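Aminoglycoside 6-adenylyltransferase (Bacillus subtilis, PDB 2PBE) adenylates streptomycin and streptidine on O-6, using ATP (or GTP for streptomycin), and so mediates streptomycin resistance. Local coordinates at residues N175-A180 with N236-M241; M230-V235 with F246-L251. One frame throughout, in Å; residues are numbered along the deposited sequence.

Contact 1 of 2, residues N175-A180 with N236-M241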
loop_
_atom_site.group_PDB
_atom_site.type_symbol
_atom_site.label_atom_id
_atom_site.label_comp_id
_atom_site.label_asym_id
_atom_site.label_seq_id
_atom_site.Cartn_x
_atom_site.Cartn_y
_atom_site.Cartn_z
ATOM N N ASN A 175 -1.764 5.766 33.713
ATOM C CA ASN A 175 -0.338 6.083 33.711
ATOM C C ASN A 175 0.589 5.052 33.090
ATOM O O ASN A 175 1.695 4.817 33.575
ATOM C CB ASN A 175 0.127 6.376 35.128
ATOM C CG ASN A 175 -0.057 7.803 35.482
ATOM O OD1 ASN A 175 0.583 8.677 34.904
ATOM N ND2 ASN A 175 -0.951 8.075 36.412
ATOM N N GLU A 176 0.140 4.456 31.995
ATOM C CA GLU A 176 0.903 3.447 31.275
ATOM C C GLU A 176 1.064 3.988 29.868
ATOM O O GLU A 176 0.682 3.338 28.894
ATOM C CB GLU A 176 0.107 2.140 31.237
ATOM C CG GLU A 176 -0.275 1.562 32.597
ATOM C CD GLU A 176 0.885 0.879 33.287
ATOM O OE1 GLU A 176 0.629 0.101 34.238
ATOM O OE2 GLU A 176 2.051 1.121 32.885
ATOM N N ILE A 177 1.621 5.184 29.756
ATOM C CA ILE A 177 1.768 5.820 28.455
ATOM C C ILE A 177 2.466 4.943 27.419
ATOM O O ILE A 177 2.149 5.009 26.233
ATOM C CB ILE A 177 2.486 7.171 28.597
ATOM C CG1 ILE A 177 2.384 7.960 27.286
ATOM C CG2 ILE A 177 3.936 6.947 29.021
ATOM C CD1 ILE A 177 2.743 9.420 27.413
ATOM N N LEU A 178 3.396 4.095 27.863
ATOM C CA LEU A 178 4.089 3.206 26.928
ATOM C C LEU A 178 3.132 2.137 26.413
ATOM O O LEU A 178 3.212 1.726 25.254
ATOM C CB LEU A 178 5.309 2.567 27.602
ATOM C CG LEU A 178 6.660 3.282 27.406
ATOM C CD1 LEU A 178 6.590 4.736 27.892
ATOM C CD2 LEU A 178 7.737 2.530 28.179
ATOM N N PHE A 179 2.225 1.704 27.279
ATOM C CA PHE A 179 1.224 0.699 26.908
ATOM C C PHE A 179 0.318 1.334 25.853
ATOM O O PHE A 179 -0.003 0.728 24.818
ATOM C CB PHE A 179 0.396 0.313 28.137
ATOM C CG PHE A 179 -0.663 -0.731 27.868
ATOM C CD1 PHE A 179 -0.300 -2.072 27.613
ATOM C CD2 PHE A 179 -2.035 -0.393 27.921
ATOM C CE1 PHE A 179 -1.304 -3.086 27.423
ATOM C CE2 PHE A 179 -3.052 -1.385 27.729
ATOM C CZ PHE A 179 -2.694 -2.731 27.482
ATOM N N ALA A 180 -0.068 2.575 26.122
ATOM C CA ALA A 180 -0.932 3.310 25.216
ATOM C C ALA A 180 -0.275 3.520 23.854
ATOM O O ALA A 180 -0.901 3.288 22.810
ATOM C CB ALA A 180 -1.293 4.635 25.843
ATOM N N ASN A 236 6.098 13.623 22.638
ATOM C CA ASN A 236 5.831 12.879 23.873
ATOM C C ASN A 236 5.047 13.691 24.895
ATOM O O ASN A 236 5.123 14.931 24.920
ATOM C CB ASN A 236 7.156 12.417 24.483
ATOM C CG ASN A 236 7.944 13.569 25.084
ATOM O OD1 ASN A 236 8.328 14.519 24.383
ATOM N ND2 ASN A 236 8.188 13.500 26.406
ATOM N N GLY A 237 4.271 12.981 25.713
ATOM C CA GLY A 237 3.473 13.614 26.730
ATOM C C GLY A 237 2.096 12.986 26.806
ATOM O O GLY A 237 1.529 12.596 25.790
ATOM N N TYR A 238 1.549 12.906 28.013
ATOM C CA TYR A 238 0.240 12.318 28.193
ATOM C C TYR A 238 -0.854 13.050 27.442
ATOM O O TYR A 238 -1.724 12.414 26.845
ATOM C CB TYR A 238 -0.130 12.258 29.664
ATOM C CG TYR A 238 0.395 11.035 30.358
ATOM C CD1 TYR A 238 1.694 11.022 30.914
ATOM C CD2 TYR A 238 -0.386 9.852 30.423
ATOM C CE1 TYR A 238 2.225 9.837 31.526
ATOM C CE2 TYR A 238 0.128 8.662 31.019
ATOM C CZ TYR A 238 1.435 8.664 31.562
ATOM O OH TYR A 238 1.940 7.502 32.093
ATOM N N GLN A 239 -0.831 14.381 27.483
ATOM C CA GLN A 239 -1.853 15.160 26.785
ATOM C C GLN A 239 -1.665 15.088 25.283
ATOM O O GLN A 239 -2.635 15.115 24.534
ATOM C CB GLN A 239 -1.843 16.621 27.238
ATOM C CG GLN A 239 -1.920 16.808 28.747
ATOM C CD GLN A 239 -2.915 15.886 29.428
ATOM O OE1 GLN A 239 -4.104 15.893 29.114
ATOM N NE2 GLN A 239 -2.428 15.096 30.379
ATOM N N GLU A 240 -0.421 14.998 24.843
ATOM C CA GLU A 240 -0.109 14.915 23.415
ATOM C C GLU A 240 -0.655 13.626 22.861
ATOM O O GLU A 240 -1.063 13.542 21.705
ATOM C CB GLU A 240 1.398 14.952 23.207
ATOM C CG GLU A 240 2.036 16.271 23.579
ATOM C CD GLU A 240 1.471 17.429 22.774
ATOM O OE1 GLU A 240 1.441 17.316 21.532
ATOM O OE2 GLU A 240 1.067 18.446 23.383
HETATM N N MSE A 241 -0.648 12.617 23.710
HETATM C CA MSE A 241 -1.152 11.313 23.331
HETATM C C MSE A 241 -2.659 11.334 23.152
HETATM O O MSE A 241 -3.164 10.748 22.194
HETATM C CB MSE A 241 -0.765 10.283 24.385
HETATM C CG MSE A 241 0.578 9.628 24.116
HETATM SE SE MSE A 241 0.594 8.698 22.379
HETATM C CE MSE A 241 -0.316 7.055 22.888
#
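The phenol oxygen of Tyr238 lies against the segment of chain that leads into helix 177-204. Ile177 N points its hydrogen at Tyr238 OH, a weak bond at 3.3 Å with an N-H...O angle of 152°; Asn175 OD1 also comes to 3.3 Å from Tyr238 OH. Next to the hydroxyl, Ile177 covers one face of the ring. Its CB makes a CH-pi contact, 3.9 Å from the Tyr238 centroid, while Ile177 CD1 is above the ring centre. With CG1 anti to the backbone N (chi1 -168°) and the chain extended, Ile177 runs across the ring face, and its CD1 comes within 3.7 Å of Gly237 C. The Asn175 amide is turned steeply to the ring, their planes 71° apart. One turn further on, selenomethionine Met241 bends at chi2 and chi3, bringing its CE to 3.9 Å from Ala180 CB. Leu172 of helix 151-173 touches Ala180, Tyr238 and Met241, whereas Asn175 is exposed. Glu176 and Gly237 occupy the N-cap positions of the two helices, and the contact joins their first turns as largely apolar helix-helix packing at one end of the carboxy-terminal helical bundle.

Contact 2 of 2, residues M230-V235 with F246-L251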
loop_
_atom_site.group_PDB
_atom_site.type_symbol
_atom_site.label_atom_id
_atom_site.label_comp_id
_atom_site.label_asym_id
_atom_site.label_seq_id
_atom_site.Cartn_x
_atom_site.Cartn_y
_atom_site.Cartn_z
HETATM N N MSE A 230 0.010 12.582 9.103
HETATM C CA MSE A 230 1.142 13.128 9.833
HETATM C C MSE A 230 0.649 13.761 11.124
HETATM O O MSE A 230 1.303 13.664 12.162
HETATM C CB MSE A 230 1.904 14.185 9.010
HETATM C CG MSE A 230 2.906 13.610 8.002
HETATM SE SE MSE A 230 4.040 12.154 8.700
HETATM C CE MSE A 230 3.093 10.610 7.988
ATOM N N SER A 231 -0.518 14.395 11.077
ATOM C CA SER A 231 -1.050 15.054 12.259
ATOM C C SER A 231 -1.443 14.086 13.356
ATOM O O SER A 231 -1.771 14.519 14.458
ATOM C CB SER A 231 -2.237 15.957 11.904
ATOM O OG SER A 231 -3.349 15.209 11.478
ATOM N N THR A 232 -1.409 12.786 13.069
ATOM C CA THR A 232 -1.750 11.809 14.102
ATOM C C THR A 232 -0.516 11.510 14.925
ATOM O O THR A 232 -0.556 10.702 15.845
ATOM C CB THR A 232 -2.235 10.495 13.527
ATOM O OG1 THR A 232 -1.130 9.806 12.931
ATOM C CG2 THR A 232 -3.319 10.745 12.502
ATOM N N TYR A 233 0.595 12.128 14.568
ATOM C CA TYR A 233 1.833 11.938 15.303
ATOM C C TYR A 233 2.021 13.195 16.115
ATOM O O TYR A 233 1.825 14.281 15.597
ATOM C CB TYR A 233 2.980 11.775 14.313
ATOM C CG TYR A 233 2.976 10.432 13.637
ATOM C CD1 TYR A 233 3.527 9.311 14.283
ATOM C CD2 TYR A 233 2.409 10.260 12.347
ATOM C CE1 TYR A 233 3.528 8.030 13.668
ATOM C CE2 TYR A 233 2.398 8.976 11.712
ATOM C CZ TYR A 233 2.961 7.862 12.390
ATOM O OH TYR A 233 2.936 6.596 11.833
ATOM N N SER A 234 2.354 13.067 17.386
ATOM C CA SER A 234 2.590 14.254 18.206
ATOM C C SER A 234 3.698 13.926 19.202
ATOM O O SER A 234 3.868 12.765 19.606
ATOM C CB SER A 234 1.328 14.666 18.973
ATOM O OG SER A 234 0.206 14.804 18.106
ATOM N N VAL A 235 4.438 14.957 19.596
ATOM C CA VAL A 235 5.542 14.828 20.560
ATOM C C VAL A 235 5.123 14.083 21.849
ATOM O O VAL A 235 3.937 13.913 22.101
ATOM C CB VAL A 235 6.111 16.236 20.905
ATOM C CG1 VAL A 235 6.592 16.930 19.636
ATOM C CG2 VAL A 235 5.049 17.071 21.590
ATOM N N PHE A 246 -7.398 11.250 19.681
ATOM C CA PHE A 246 -8.611 11.902 19.220
ATOM C C PHE A 246 -8.494 12.252 17.749
ATOM O O PHE A 246 -9.494 12.244 17.035
ATOM C CB PHE A 246 -8.914 13.155 20.033
ATOM C CG PHE A 246 -9.247 12.881 21.476
ATOM C CD1 PHE A 246 -9.892 11.685 21.867
ATOM C CD2 PHE A 246 -8.967 13.848 22.453
ATOM C CE1 PHE A 246 -10.253 11.464 23.231
ATOM C CE2 PHE A 246 -9.318 13.650 23.816
ATOM C CZ PHE A 246 -9.962 12.454 24.205
ATOM N N THR A 247 -7.278 12.550 17.306
ATOM C CA THR A 247 -7.045 12.886 15.904
ATOM C C THR A 247 -7.357 11.652 15.045
ATOM O O THR A 247 -7.985 11.778 14.001
ATOM C CB THR A 247 -5.592 13.408 15.698
ATOM O OG1 THR A 247 -5.451 14.655 16.390
ATOM C CG2 THR A 247 -5.265 13.619 14.205
ATOM N N CYS A 248 -6.934 10.474 15.494
ATOM C CA CYS A 248 -7.228 9.234 14.784
ATOM C C CYS A 248 -8.746 9.036 14.761
ATOM O O CYS A 248 -9.310 8.560 13.776
ATOM C CB CYS A 248 -6.569 8.053 15.480
ATOM S SG CYS A 248 -4.758 8.097 15.400
ATOM N N TYR A 249 -9.404 9.407 15.855
ATOM C CA TYR A 249 -10.862 9.307 15.959
ATOM C C TYR A 249 -11.514 10.100 14.840
ATOM O O TYR A 249 -12.303 9.568 14.049
ATOM C CB TYR A 249 -11.359 9.875 17.304
ATOM C CG TYR A 249 -11.315 8.907 18.463
ATOM C CD1 TYR A 249 -10.466 7.768 18.426
ATOM C CD2 TYR A 249 -12.123 9.107 19.611
ATOM C CE1 TYR A 249 -10.422 6.856 19.490
ATOM C CE2 TYR A 249 -12.094 8.179 20.705
ATOM C CZ TYR A 249 -11.235 7.054 20.629
ATOM O OH TYR A 249 -11.186 6.129 21.654
ATOM N N ALA A 250 -11.162 11.383 14.797
ATOM C CA ALA A 250 -11.688 12.311 13.809
ATOM C C ALA A 250 -11.494 11.785 12.399
ATOM O O ALA A 250 -12.416 11.795 11.590
ATOM C CB ALA A 250 -11.003 13.649 13.969
ATOM N N LEU A 251 -10.286 11.308 12.105
ATOM C CA LEU A 251 -9.996 10.796 10.780
ATOM C C LEU A 251 -10.661 9.467 10.474
ATOM O O LEU A 251 -11.008 9.203 9.327
ATOM C CB LEU A 251 -8.496 10.682 10.584
ATOM C CG LEU A 251 -7.823 12.039 10.377
ATOM C CD1 LEU A 251 -6.321 11.891 10.397
ATOM C CD2 LEU A 251 -8.283 12.642 9.042
#
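The Thr232 methyl, CG2, meets Leu251 CD1 at 3.8 Å and Thr247 CG2 at 3.9 Å on helix 238-263. Cys248 adds a third neighbour, its SG lying 4.0 Å from Thr232 CB. Thr247 and Leu251 stand one helical turn apart, so the threonine methyl touches both from the side of the loop, crossing the Leu251 side chain at about a right angle. This is the denser part of the contact: Thr232 and Cys248 are buried, and helix 177-204 backs them, with Leu192 touching Thr232 and Leu251 and Leu184 touching Cys248. The torsion of Thr232 (chi1 71°) separates its two branches: CG2 stands anti to the carbonyl carbon, where it meets the helix, and OG1 sits between the backbone N and the carbonyl carbon. That hydroxyl is hydrogen-bonded to Leu229 O and to Arg189 NE, so its polar end is satisfied within a buried residue.

Toward solvent the contact thins. Exposed Ser231 reaches the helix mainly through Thr247 CG2, which is 3.6 Å from Ser231 O and 3.7 Å from Ser231 OG. The Ser231 hydroxyl bonds to Glu228 O, and Thr247 OG1 bonds to Lys243 O within its own helix. A type I turn from Met230 to Tyr233, closed by the bond from Tyr233 N to Met230 O at 2.9 Å, presents both loop residues to the helix. Ser234 OG bonds Ser244 OG, just outside the segments; between them no hydrogen bond crosses, and they meet through methyl groups, a sulfur and serine oxygens by van der Waals contact.

Overall arrangement
Both contacts use helix 238-263: contact 1 its first turn, contact 2 a part further along. Their centres lie 14 Å apart, and they touch where Glu240 CB approaches Val235 O. Each is partly buried, but contact 1 buries more surface and lies farther from the centre of the chain. Contact 1 pairs two helix starts through an aromatic ring and carries a weak hydrogen bond; contact 2 lays a loop against a helix with small aliphatic groups, a cysteine sulfur and no bond across. Helix 177-204 links them, supplying one partner in the first and backing the second, and contact 2 packs the connection from helix 223-230 against helix 238-263.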